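Local coordinates for ribose-5-phosphate isomerase RpiB (PDB 1O1X), which probably catalyses the interconversion of ribose 5-phosphate and ribulose 5-phosphate and assembles as four copies of its chain, at residues T79-S84 and A95-F100; K59-S64 and A113-L118; D102-A107 and F129-T134; I15-D20 and E25-V30; T138-D141 and H145-R148. All coordinates share one frame; numbering follows the deposited sequence.

In the fold
The five contacts show how one chain changes its chemistry from core to surface. Contacts 1, 2 and 4 are buried and reach the same parallel sheet: contact 1 uses strand 95-97, contact 2 its neighbour 115-117, and contact 4 strand 14-18. Contacts 1 and 2 meet through backbone pairing of Ala96 with Ile115 and Val117, while Val61 of contact 2 packs on Ala18 of contact 4. Methyl groups dominate here, although contact 4 also buries a lysine. Contact 3, partly buried, pairs two helices that cover the sheet. Contact 5 is a surface contact, its centre about 17 Å from the centre of the chain, where aromatic rings, a carboxylate and a water take over.

Contact 1 (T79-S84 and A95-F100); sequences TGLGMS and AALCLF
Leu97 reaches from strand 95-97 into the start of helix 81-87 and takes part in each close approach, mainly through its two methyl groups. CD1 of Leu97 lies 3.7 Å from CA of Gly80, close also to the carbonyl oxygen of Thr79, and CD2 of Leu97 meets CD2 of Leu81 at 3.6 Å, the two leucine side chains running at a slant to each other. Nearer the backbone, CB of Leu97 faces CB of Ser84 at 4.2 Å, one helical turn further on. With CG of Leu97 anti to the backbone N (chi1 177°), the fork opens toward the peptides of the turn, and CD1 rests on the bare alpha carbon of Gly80, which has positive phi (88°). This is the segment that follows strand 72-75 in the parallel alpha/beta fold, and Thr79 to Gly82 belong to the predicted D-ribulose 5-phosphate site. Gly80 is the N-cap of the helix. An ST turn shapes the entry, the N of Leu81 donating to OG1 of Thr79 at 3.1 Å, and further along OG of Ser84 donates to O of Leu81 at 2.8 Å. Beyond this layer, the sulfonic acid of the oxidised cysteine at position 77 accepts from the backbone N of Thr79, Gly80 and Met83, and Leu97 of the second subunit packs on Leu81.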
# COMPACT_ATOMS: atom_id res chain seq x y z
N THR A 79 -4.34 10.90 -7.14
CA THR A 79 -4.56 9.86 -6.16
C THR A 79 -5.49 8.79 -6.64
O THR A 79 -5.69 7.77 -5.95
CB THR A 79 -5.17 10.46 -4.88
OG1 THR A 79 -6.46 11.04 -5.21
CG2 THR A 79 -4.30 11.56 -4.30
N GLY A 80 -6.17 9.05 -7.75
CA GLY A 80 -7.23 8.15 -8.18
C GLY A 80 -8.59 8.46 -7.61
O GLY A 80 -9.61 8.01 -8.16
N LEU A 81 -8.66 9.25 -6.55
CA LEU A 81 -9.93 9.45 -5.86
C LEU A 81 -10.96 10.19 -6.72
O LEU A 81 -12.09 9.74 -6.83
CB LEU A 81 -9.69 10.16 -4.54
CG LEU A 81 -8.88 9.33 -3.51
CD1 LEU A 81 -8.55 10.18 -2.33
CD2 LEU A 81 -9.60 8.09 -3.09
N GLY A 82 -10.56 11.30 -7.32
CA GLY A 82 -11.43 12.09 -8.18
C GLY A 82 -12.04 11.29 -9.31
O GLY A 82 -13.25 11.35 -9.52
N MSE A 83 -11.23 10.49 -9.98
CA MSE A 83 -11.68 9.62 -11.05
C MSE A 83 -12.63 8.52 -10.57
O MSE A 83 -13.66 8.23 -11.23
CB MSE A 83 -10.51 8.98 -11.79
CG MSE A 83 -9.69 9.91 -12.64
SE MSE A 83 -10.77 10.95 -13.96
CE MSE A 83 -9.27 11.69 -15.06
N SER A 84 -12.31 7.92 -9.43
CA SER A 84 -13.15 6.87 -8.86
C SER A 84 -14.56 7.44 -8.50
O SER A 84 -15.58 6.76 -8.71
CB SER A 84 -12.52 6.16 -7.66
OG SER A 84 -12.46 6.98 -6.52
N ALA A 95 -15.89 1.51 -11.92
CA ALA A 95 -14.55 2.02 -11.94
C ALA A 95 -13.86 1.71 -10.62
O ALA A 95 -14.32 2.14 -9.53
CB ALA A 95 -14.57 3.52 -12.21
N ALA A 96 -12.73 0.99 -10.71
CA ALA A 96 -12.06 0.44 -9.53
C ALA A 96 -10.66 1.05 -9.35
O ALA A 96 -9.77 0.83 -10.17
CB ALA A 96 -11.93 -1.08 -9.65
N LEU A 97 -10.48 1.75 -8.25
CA LEU A 97 -9.21 2.34 -7.83
C LEU A 97 -8.35 1.21 -7.23
O LEU A 97 -8.66 0.67 -6.15
CB LEU A 97 -9.50 3.44 -6.80
CG LEU A 97 -8.31 4.17 -6.17
CD1 LEU A 97 -7.32 4.60 -7.19
CD2 LEU A 97 -8.76 5.36 -5.29
N CYS A 98 -7.29 0.83 -7.94
CA CYS A 98 -6.46 -0.29 -7.55
C CYS A 98 -5.03 0.16 -7.32
O CYS A 98 -4.41 0.76 -8.22
CB CYS A 98 -6.49 -1.36 -8.63
SG CYS A 98 -8.14 -2.05 -8.98
N LEU A 99 -4.51 -0.14 -6.14
CA LEU A 99 -3.14 0.26 -5.79
C LEU A 99 -2.13 -0.87 -5.89
O LEU A 99 -0.92 -0.65 -5.76
CB LEU A 99 -3.11 0.85 -4.38
CG LEU A 99 -3.11 2.38 -4.39
CD1 LEU A 99 -4.41 2.91 -5.02
CD2 LEU A 99 -2.91 2.91 -2.95
N PHE A 100 -2.62 -2.09 -6.02
CA PHE A 100 -1.74 -3.26 -6.24
C PHE A 100 -2.53 -4.36 -7.02
O PHE A 100 -3.78 -4.30 -7.07
CB PHE A 100 -1.06 -3.77 -4.93
CG PHE A 100 -2.03 -4.13 -3.82
CD1 PHE A 100 -2.47 -3.17 -2.93
CD2 PHE A 100 -2.46 -5.45 -3.64
CE1 PHE A 100 -3.36 -3.51 -1.90
CE2 PHE A 100 -3.31 -5.78 -2.64
CZ PHE A 100 -3.78 -4.82 -1.78

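Contact 2 (K59-S64 and A113-L118)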
# COMPACT_ATOMS: atom_id res chain seq x y z
N LYS A 59 -15.60 11.63 -18.15
CA LYS A 59 -16.79 11.58 -18.99
C LYS A 59 -16.46 11.04 -20.38
O LYS A 59 -17.26 10.31 -20.97
CB LYS A 59 -17.42 12.96 -19.19
CG LYS A 59 -18.11 13.51 -17.97
CD LYS A 59 -18.56 14.95 -18.22
CE LYS A 59 -19.51 15.39 -17.12
NZ LYS A 59 -18.88 15.78 -15.81
N LYS A 60 -15.30 11.39 -20.90
CA LYS A 60 -14.90 10.93 -22.23
C LYS A 60 -14.69 9.39 -22.27
O LYS A 60 -15.08 8.72 -23.22
CB LYS A 60 -13.61 11.62 -22.70
CG LYS A 60 -13.69 13.15 -22.77
CD LYS A 60 -12.37 13.78 -23.12
CE LYS A 60 -12.44 15.34 -23.22
NZ LYS A 60 -13.58 15.76 -24.09
N VAL A 61 -14.04 8.85 -21.26
CA VAL A 61 -13.83 7.40 -21.16
C VAL A 61 -15.16 6.67 -20.87
O VAL A 61 -15.48 5.65 -21.49
CB VAL A 61 -12.75 7.03 -20.12
CG1 VAL A 61 -12.72 5.52 -19.83
CG2 VAL A 61 -11.37 7.47 -20.58
N VAL A 62 -15.95 7.24 -19.98
CA VAL A 62 -17.28 6.73 -19.69
C VAL A 62 -18.11 6.63 -20.94
O VAL A 62 -18.77 5.59 -21.17
CB VAL A 62 -17.98 7.57 -18.64
CG1 VAL A 62 -19.47 7.30 -18.62
CG2 VAL A 62 -17.32 7.33 -17.24
N GLN A 63 -18.14 7.67 -21.73
CA GLN A 63 -18.97 7.66 -22.92
C GLN A 63 -18.51 6.53 -23.87
O GLN A 63 -19.31 5.85 -24.49
CB GLN A 63 -18.87 9.03 -23.60
CG GLN A 63 -19.30 9.10 -25.06
CD GLN A 63 -20.76 8.84 -25.23
OE1 GLN A 63 -21.55 9.11 -24.31
NE2 GLN A 63 -21.13 8.32 -26.40
N SER A 64 -17.22 6.35 -23.95
CA SER A 64 -16.66 5.33 -24.81
C SER A 64 -17.03 3.90 -24.34
O SER A 64 -17.38 3.03 -25.15
CB SER A 64 -15.15 5.56 -24.92
OG SER A 64 -14.62 4.64 -25.83
N ALA A 113 -15.35 -5.12 -13.03
CA ALA A 113 -15.01 -3.74 -13.26
C ALA A 113 -14.71 -3.51 -14.73
O ALA A 113 -14.06 -4.33 -15.40
CB ALA A 113 -13.87 -3.35 -12.40
N ASN A 114 -15.16 -2.37 -15.25
CA ASN A 114 -14.91 -2.03 -16.65
C ASN A 114 -14.01 -0.81 -16.82
O ASN A 114 -13.57 -0.51 -17.91
CB ASN A 114 -16.21 -1.97 -17.46
CG ASN A 114 -17.26 -1.04 -16.86
OD1 ASN A 114 -16.96 -0.18 -16.05
ND2 ASN A 114 -18.50 -1.19 -17.34
N ILE A 115 -13.69 -0.15 -15.71
CA ILE A 115 -12.69 0.91 -15.69
C ILE A 115 -11.73 0.70 -14.54
O ILE A 115 -12.14 0.48 -13.40
CB ILE A 115 -13.31 2.35 -15.60
CG1 ILE A 115 -14.19 2.65 -16.82
CG2 ILE A 115 -12.22 3.39 -15.47
CD1 ILE A 115 -14.72 4.06 -16.87
N LEU A 116 -10.45 0.75 -14.87
CA LEU A 116 -9.36 0.70 -13.91
C LEU A 116 -8.94 2.14 -13.60
O LEU A 116 -8.67 2.91 -14.49
CB LEU A 116 -8.17 -0.08 -14.48
CG LEU A 116 -6.83 0.04 -13.73
CD1 LEU A 116 -7.00 -0.55 -12.36
CD2 LEU A 116 -5.73 -0.65 -14.50
N VAL A 117 -8.88 2.47 -12.33
CA VAL A 117 -8.41 3.77 -11.93
C VAL A 117 -7.07 3.62 -11.22
O VAL A 117 -6.93 2.80 -10.28
CB VAL A 117 -9.45 4.50 -11.00
CG1 VAL A 117 -8.92 5.84 -10.53
CG2 VAL A 117 -10.81 4.63 -11.68
N LEU A 118 -6.12 4.44 -11.62
CA LEU A 118 -4.78 4.43 -11.08
C LEU A 118 -4.38 5.79 -10.52
O LEU A 118 -4.70 6.81 -11.09
CB LEU A 118 -3.77 4.06 -12.17
CG LEU A 118 -3.93 2.72 -12.85
CD1 LEU A 118 -3.04 2.63 -14.09
CD2 LEU A 118 -3.60 1.61 -11.87
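Helix 54-66 covers the parallel sheet at strand 115-117, and the CA atoms of Val62 and Ile115 come to 8.4 Å, the closest pair of CA atoms between the two segments. A gap of that size is bridged by side chains, with no hydrogen bond crossing it, in the manner of helix-on-sheet packing in a parallel alpha/beta fold. The strand directs one side chain, Ile115, at two consecutive valines of the helix, its CD1 touching a methyl of each. CG1 of Ile115 is anti to the carbonyl carbon (chi1 -62°) and the chain continues extended through chi2 (-175°), which carries CD1 the full length of the side chain to the helix. Val61 meets it obliquely, whereas Val62 lies at about a right angle to it. All three residues are buried, and the contact is purely apolar. Leu75 of the adjoining strand 72-75 touches both Val61 and Ile115, and Tyr90 packs on Val62 from a loop. On the other face of strand 115-117, Leu116 packs against helix 125-137, so the strand is covered by helices on both faces. At the centre of the contact, CD1 of Ile115 lies 3.9 Å from CG1 of Val61 and 4.2 Å from CG2 of Val62.

Contact 3 (D102-A107 and F129-T134)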
# COMPACT_ATOMS: atom_id res chain seq x y z
N ASP A 102 -3.59 -7.54 -6.80
CA ASP A 102 -4.73 -8.25 -6.22
C ASP A 102 -6.00 -7.44 -6.17
O ASP A 102 -7.10 -8.00 -6.27
CB ASP A 102 -4.45 -8.79 -4.84
CG ASP A 102 -3.44 -9.92 -4.88
OD1 ASP A 102 -2.23 -9.62 -4.96
OD2 ASP A 102 -3.79 -11.13 -4.89
N MSE A 103 -5.89 -6.12 -6.03
CA MSE A 103 -7.08 -5.31 -6.09
C MSE A 103 -7.73 -5.34 -7.48
O MSE A 103 -8.96 -5.42 -7.59
CB MSE A 103 -6.80 -3.88 -5.62
CG MSE A 103 -6.49 -3.81 -4.16
SE MSE A 103 -6.31 -1.93 -3.53
CE MSE A 103 -8.19 -1.40 -3.55
N ALA A 104 -6.90 -5.28 -8.53
CA ALA A 104 -7.38 -5.37 -9.89
C ALA A 104 -7.96 -6.75 -10.15
O ALA A 104 -8.97 -6.86 -10.84
CB ALA A 104 -6.26 -5.09 -10.91
N ARG A 105 -7.32 -7.79 -9.62
CA ARG A 105 -7.85 -9.14 -9.75
C ARG A 105 -9.29 -9.20 -9.18
O ARG A 105 -10.20 -9.66 -9.84
CB ARG A 105 -6.94 -10.17 -9.07
CG ARG A 105 -7.51 -11.59 -8.98
CD ARG A 105 -6.58 -12.55 -8.31
NE ARG A 105 -6.31 -12.22 -6.90
CZ ARG A 105 -7.11 -12.50 -5.84
NH1 ARG A 105 -8.28 -13.10 -6.01
NH2 ARG A 105 -6.73 -12.17 -4.60
N LEU A 106 -9.49 -8.73 -7.96
CA LEU A 106 -10.79 -8.76 -7.34
C LEU A 106 -11.78 -7.79 -8.00
O LEU A 106 -12.94 -8.11 -8.13
CB LEU A 106 -10.67 -8.53 -5.82
CG LEU A 106 -10.05 -9.70 -5.02
CD1 LEU A 106 -9.80 -9.34 -3.61
CD2 LEU A 106 -10.91 -10.92 -5.10
N ALA A 107 -11.32 -6.64 -8.45
CA ALA A 107 -12.16 -5.70 -9.17
C ALA A 107 -12.84 -6.41 -10.37
O ALA A 107 -14.01 -6.19 -10.64
CB ALA A 107 -11.37 -4.48 -9.64
N PHE A 129 1.93 -1.17 -14.43
CA PHE A 129 1.90 -2.16 -15.52
C PHE A 129 1.40 -3.54 -15.05
O PHE A 129 0.60 -4.17 -15.75
CB PHE A 129 3.28 -2.33 -16.20
CG PHE A 129 3.88 -1.07 -16.82
CD1 PHE A 129 3.11 0.08 -17.11
CD2 PHE A 129 5.24 -1.04 -17.12
CE1 PHE A 129 3.70 1.21 -17.64
CE2 PHE A 129 5.83 0.10 -17.68
CZ PHE A 129 5.08 1.20 -17.93
N TRP A 130 1.86 -3.99 -13.88
CA TRP A 130 1.37 -5.23 -13.31
C TRP A 130 -0.11 -5.17 -12.99
O TRP A 130 -0.83 -6.17 -13.18
CB TRP A 130 2.08 -5.64 -12.01
CG TRP A 130 3.55 -5.77 -12.10
CD1 TRP A 130 4.31 -5.97 -13.21
CD2 TRP A 130 4.46 -5.70 -10.99
NE1 TRP A 130 5.64 -5.96 -12.85
CE2 TRP A 130 5.76 -5.79 -11.50
CE3 TRP A 130 4.30 -5.50 -9.62
CZ2 TRP A 130 6.90 -5.72 -10.69
CZ3 TRP A 130 5.42 -5.45 -8.80
CH2 TRP A 130 6.70 -5.55 -9.34
N ILE A 131 -0.57 -4.02 -12.49
CA ILE A 131 -1.99 -3.84 -12.17
C ILE A 131 -2.81 -3.91 -13.46
O ILE A 131 -3.85 -4.60 -13.51
CB ILE A 131 -2.25 -2.52 -11.39
CG1 ILE A 131 -1.56 -2.56 -10.01
CG2 ILE A 131 -3.73 -2.22 -11.21
CD1 ILE A 131 -1.47 -1.19 -9.34
N VAL A 132 -2.34 -3.23 -14.49
CA VAL A 132 -3.00 -3.22 -15.80
C VAL A 132 -3.08 -4.63 -16.39
O VAL A 132 -4.14 -5.04 -16.86
CB VAL A 132 -2.28 -2.26 -16.78
CG1 VAL A 132 -2.75 -2.48 -18.23
CG2 VAL A 132 -2.48 -0.80 -16.38
N ASP A 133 -1.97 -5.38 -16.35
CA ASP A 133 -1.92 -6.74 -16.89
C ASP A 133 -2.94 -7.65 -16.16
O ASP A 133 -3.64 -8.44 -16.79
CB ASP A 133 -0.56 -7.38 -16.68
CG ASP A 133 0.53 -6.84 -17.61
OD1 ASP A 133 0.25 -6.10 -18.57
OD2 ASP A 133 1.71 -7.17 -17.39
N THR A 134 -3.01 -7.51 -14.85
CA THR A 134 -3.98 -8.28 -14.05
C THR A 134 -5.43 -7.92 -14.39
O THR A 134 -6.29 -8.79 -14.59
CB THR A 134 -3.71 -8.01 -12.57
OG1 THR A 134 -2.38 -8.43 -12.27
CG2 THR A 134 -4.62 -8.83 -11.68
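Thr134 turns its methyl group to Arg105 and its hydroxyl back to its own helix, a division set by chi1 (-61°), which puts CG2 anti to the backbone N and OG1 beside it. The same sense of rotation at Ile131 (chi1 -65°) directs CG2 to Ala104. CG2 of Thr134 thereby rests 3.6 Å from the backbone N of Arg105 and also against its CB, while CB of Ala104 lies 3.6 Å from the carbonyl O of Ile131 and 3.8 Å from its CG2. An alanine on one helix and a methyl branch on the other permit a short separation: the axes of the segments approach to 8.2 Å and cross at only -20°. No hydrogen bond spans the interface. Instead OG1 of Thr134 donates to O of Trp130 at 2.9 Å, and that oxygen also accepts the N of Thr134, the two donors reaching it from opposite faces of the carbonyl plane. Arg105 bends back to Asp102 in a salt bridge, NH2 of Arg105 lying 3.1 Å from OD2 of Asp102; OD2 uses its anti lone pair and lies nearly in the guanidinium plane. That arginine also makes a cation-pi contact with Trp130 of the third subunit. This is near-parallel helix packing on a parallel alpha/beta sheet: Ala107 touches Ala96 of strand 95-97, Ile131 and Val132 pack on Leu116 of strand 115-117, and Val132 reaches helix 24-36.

Contact 4 (I15-D20 and E25-V30); sequences IAIASD and ELKEKV
Ile17 of strand 14-18 lays its CG1 arm on helix 24-36, with CD1 of Ile17 3.8 Å from CG1 of Val30 and CG1 of Ile17 3.8 Å from CG of Lys27. Both neighbours meet it at a slant. The arm is anti to the backbone N (chi1 -171°), which brings its end over the helical turn between Lys27 and Val30. The aliphatic part of Lys27 packs on Ser19 in van der Waals contact, CB of Lys27 lying 3.5 Å from OG of Ser19, and bends at chi2 and chi3 fold the chain so that CE also returns to within 3.5 Å of that OG.

The polar bonds stay within each segment or go outside the pair. OG of Ser19 donates to O of Asp20 at 2.9 Å. NZ of Lys27, a charged end on a buried residue, forms a salt bridge with OE2 of Glu28 at 2.8 Å, and it also meets the carboxylate of Asp43 and the carbonyl of Thr46. Several acceptors therefore share this one ammonium group.

Strand and helix run at 159°, nearly antiparallel, as the first half of the beta-alpha-beta unit completed by strand 40-43. The loop between them follows the strand's C-terminal end, where parallel alpha/beta folds commonly place their sites, and Asp20 is predicted to bind D-ribulose 5-phosphate.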
# COMPACT_ATOMS: atom_id res chain seq x y z
N ILE A 15 -8.70 -0.29 -25.36
CA ILE A 15 -8.67 0.51 -24.14
C ILE A 15 -8.89 1.99 -24.47
O ILE A 15 -8.27 2.51 -25.38
CB ILE A 15 -7.28 0.36 -23.47
CG1 ILE A 15 -6.95 -1.12 -23.17
CG2 ILE A 15 -7.17 1.27 -22.24
CD1 ILE A 15 -7.90 -1.94 -22.42
N ALA A 16 -9.77 2.64 -23.71
CA ALA A 16 -9.93 4.08 -23.71
C ALA A 16 -9.23 4.62 -22.45
O ALA A 16 -9.54 4.18 -21.35
CB ALA A 16 -11.37 4.43 -23.66
N ILE A 17 -8.29 5.54 -22.60
CA ILE A 17 -7.52 6.03 -21.49
C ILE A 17 -7.63 7.55 -21.42
O ILE A 17 -7.78 8.23 -22.43
CB ILE A 17 -6.05 5.55 -21.60
CG1 ILE A 17 -5.24 5.86 -20.33
CG2 ILE A 17 -5.32 6.17 -22.83
CD1 ILE A 17 -3.94 5.04 -20.23
N ALA A 18 -7.57 8.06 -20.20
CA ALA A 18 -7.55 9.49 -19.95
C ALA A 18 -6.98 9.79 -18.57
O ALA A 18 -7.03 8.98 -17.66
CB ALA A 18 -8.93 10.09 -20.10
N SER A 19 -6.47 11.00 -18.44
CA SER A 19 -5.95 11.52 -17.19
C SER A 19 -6.10 13.04 -17.09
O SER A 19 -6.28 13.73 -18.10
CB SER A 19 -4.48 11.18 -17.06
OG SER A 19 -3.66 12.02 -17.86
N ASP A 20 -5.96 13.56 -15.88
CA ASP A 20 -5.73 14.99 -15.74
C ASP A 20 -4.24 15.27 -15.86
O ASP A 20 -3.45 14.38 -16.22
CB ASP A 20 -6.40 15.53 -14.46
CG ASP A 20 -5.72 15.11 -13.18
OD1 ASP A 20 -4.76 14.27 -13.25
OD2 ASP A 20 -6.07 15.62 -12.06
N GLU A 25 2.01 11.96 -16.78
CA GLU A 25 3.23 11.19 -17.01
C GLU A 25 2.98 9.71 -16.94
O GLU A 25 3.42 8.95 -17.82
CB GLU A 25 4.29 11.60 -16.01
CG GLU A 25 5.64 10.92 -16.19
CD GLU A 25 6.56 11.22 -15.00
OE1 GLU A 25 6.87 12.40 -14.79
OE2 GLU A 25 6.88 10.27 -14.24
N LEU A 26 2.24 9.27 -15.93
CA LEU A 26 1.97 7.85 -15.79
C LEU A 26 1.03 7.40 -16.91
O LEU A 26 1.16 6.30 -17.41
CB LEU A 26 1.42 7.50 -14.42
CG LEU A 26 1.17 6.00 -14.17
CD1 LEU A 26 2.41 5.18 -14.29
CD2 LEU A 26 0.53 5.75 -12.84
N LYS A 27 0.07 8.26 -17.28
CA LYS A 27 -0.89 7.94 -18.35
C LYS A 27 -0.12 7.63 -19.64
O LYS A 27 -0.40 6.69 -20.32
CB LYS A 27 -1.87 9.10 -18.56
CG LYS A 27 -2.96 8.84 -19.62
CD LYS A 27 -2.65 9.35 -20.99
CE LYS A 27 -2.93 10.86 -21.10
NZ LYS A 27 -2.47 11.40 -22.42
N GLU A 28 0.84 8.48 -19.98
CA GLU A 28 1.70 8.28 -21.13
C GLU A 28 2.49 6.97 -21.08
O GLU A 28 2.57 6.25 -22.08
CB GLU A 28 2.65 9.48 -21.25
CG GLU A 28 1.94 10.79 -21.62
CD GLU A 28 1.37 10.75 -23.04
OE1 GLU A 28 2.18 10.69 -23.99
OE2 GLU A 28 0.12 10.73 -23.20
N LYS A 29 3.06 6.65 -19.91
CA LYS A 29 3.80 5.41 -19.75
C LYS A 29 2.89 4.18 -19.91
O LYS A 29 3.25 3.23 -20.56
CB LYS A 29 4.51 5.40 -18.41
CG LYS A 29 5.66 6.40 -18.37
CD LYS A 29 6.27 6.47 -17.01
CE LYS A 29 7.57 7.29 -17.07
NZ LYS A 29 7.99 7.66 -15.68
N VAL A 30 1.71 4.24 -19.35
CA VAL A 30 0.74 3.15 -19.45
C VAL A 30 0.26 2.97 -20.89
O VAL A 30 0.17 1.86 -21.41
CB VAL A 30 -0.43 3.35 -18.47
CG1 VAL A 30 -1.56 2.40 -18.78
CG2 VAL A 30 0.06 3.13 -17.02

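Contact 5 (T138-D141 and H145-R148); sequences TPFD and HERR
The turn between helix 125-137 and helix 145-152 folds back on itself here, with Phe140 and Asp141 of the loop set against His145 and Glu146 at the start of segment 145-148. Phe140 carries most of the apolar contact. Its CG is anti to the backbone N (chi1 179°), an orientation that carries the ring toward the helix, where CE1 of Phe140 lies 3.8 Å from CB of His145; the side chains of Phe140 and His145 run alongside one another in opposing directions. The CE2 edge of the ring meets a carboxylate: OE1 of Glu146 sits near the ring plane, 3.4 Å from CE2 of Phe140, with the ring and carboxylate planes 64° apart. An oxygen so placed probably faces the slightly positive rim of the phenyl group, which would be mildly favourable. Glu146 bends at chi2 (61°) to bring it there, while its other oxygen, OE2, forms a salt bridge with Arg150. Within the parallel alpha/beta fold this loop belongs to the surface, yet it borders the predicted active site, since the ring of His145 stacks on that of His110, the predicted proton donor. CB of Asp141 lies 4.1 Å from CD2 of His145, and a water links their polar ends. It donates to OD2 of Asp141 at 2.7 Å and lies 2.9 Å from NE2 of His145, in the plane of the imidazole at its edge. One turn along the helix Arg148, predicted to bind D-ribulose 5-phosphate, makes a salt bridge through NE to Asp53 of the second subunit.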
# COMPACT_ATOMS: atom_id res chain seq x y z
N THR A 138 -8.04 -10.87 -16.21
CA THR A 138 -8.86 -11.58 -15.22
C THR A 138 -10.34 -11.59 -15.64
O THR A 138 -10.94 -10.53 -15.87
CB THR A 138 -8.75 -10.89 -13.86
OG1 THR A 138 -7.39 -10.90 -13.42
CG2 THR A 138 -9.55 -11.64 -12.75
N PRO A 139 -10.93 -12.78 -15.71
CA PRO A 139 -12.36 -12.88 -16.00
C PRO A 139 -13.25 -12.57 -14.78
O PRO A 139 -12.82 -12.66 -13.62
CB PRO A 139 -12.51 -14.32 -16.45
CG PRO A 139 -11.43 -15.09 -15.72
CD PRO A 139 -10.31 -14.10 -15.48
N PHE A 140 -14.48 -12.19 -15.07
CA PHE A 140 -15.52 -12.09 -14.05
C PHE A 140 -15.99 -13.47 -13.62
O PHE A 140 -16.20 -14.37 -14.46
CB PHE A 140 -16.66 -11.21 -14.60
CG PHE A 140 -17.84 -11.04 -13.66
CD1 PHE A 140 -17.66 -10.70 -12.32
CD2 PHE A 140 -19.14 -11.17 -14.15
CE1 PHE A 140 -18.75 -10.51 -11.49
CE2 PHE A 140 -20.22 -10.98 -13.36
CZ PHE A 140 -20.04 -10.66 -12.01
N ASP A 141 -16.12 -13.68 -12.30
CA ASP A 141 -16.55 -14.96 -11.76
C ASP A 141 -18.06 -15.18 -11.88
O ASP A 141 -18.50 -16.31 -11.82
CB ASP A 141 -16.20 -15.10 -10.29
CG ASP A 141 -14.73 -15.30 -10.03
OD1 ASP A 141 -13.97 -15.62 -10.99
OD2 ASP A 141 -14.28 -15.21 -8.86
N HIS A 145 -21.86 -12.69 -7.17
CA HIS A 145 -21.43 -11.30 -7.38
C HIS A 145 -22.40 -10.60 -8.30
O HIS A 145 -22.52 -9.39 -8.21
CB HIS A 145 -20.02 -11.23 -7.95
CG HIS A 145 -19.03 -12.00 -7.16
ND1 HIS A 145 -18.64 -11.62 -5.89
CD2 HIS A 145 -18.40 -13.18 -7.41
CE1 HIS A 145 -17.80 -12.53 -5.41
NE2 HIS A 145 -17.63 -13.48 -6.31
N GLU A 146 -23.07 -11.34 -9.20
CA GLU A 146 -23.90 -10.72 -10.25
C GLU A 146 -25.05 -9.90 -9.64
O GLU A 146 -25.28 -8.75 -10.08
CB GLU A 146 -24.45 -11.76 -11.23
CG GLU A 146 -25.39 -11.24 -12.33
CD GLU A 146 -24.75 -10.21 -13.26
OE1 GLU A 146 -23.51 -10.18 -13.37
OE2 GLU A 146 -25.48 -9.41 -13.87
N ARG A 147 -25.72 -10.45 -8.63
CA ARG A 147 -26.78 -9.73 -7.92
C ARG A 147 -26.29 -8.37 -7.38
O ARG A 147 -27.01 -7.37 -7.43
CB ARG A 147 -27.34 -10.56 -6.79
CG ARG A 147 -28.48 -9.88 -6.03
CD ARG A 147 -29.06 -10.74 -4.95
NE ARG A 147 -29.72 -11.88 -5.56
CZ ARG A 147 -30.11 -12.96 -4.90
NH1 ARG A 147 -29.97 -13.05 -3.59
NH2 ARG A 147 -30.65 -13.97 -5.56
N ARG A 148 -25.09 -8.37 -6.84
CA ARG A 148 -24.52 -7.17 -6.22
C ARG A 148 -24.24 -6.11 -7.25
O ARG A 148 -24.59 -4.96 -7.03
CB ARG A 148 -23.25 -7.49 -5.44
CG ARG A 148 -23.58 -8.36 -4.27
CD ARG A 148 -22.42 -9.09 -3.72
NE ARG A 148 -22.83 -10.03 -2.68
CZ ARG A 148 -22.12 -11.05 -2.31
NH1 ARG A 148 -20.95 -11.28 -2.89
NH2 ARG A 148 -22.57 -11.87 -1.38
O HOH W 1 -15.91 -15.71 -6.80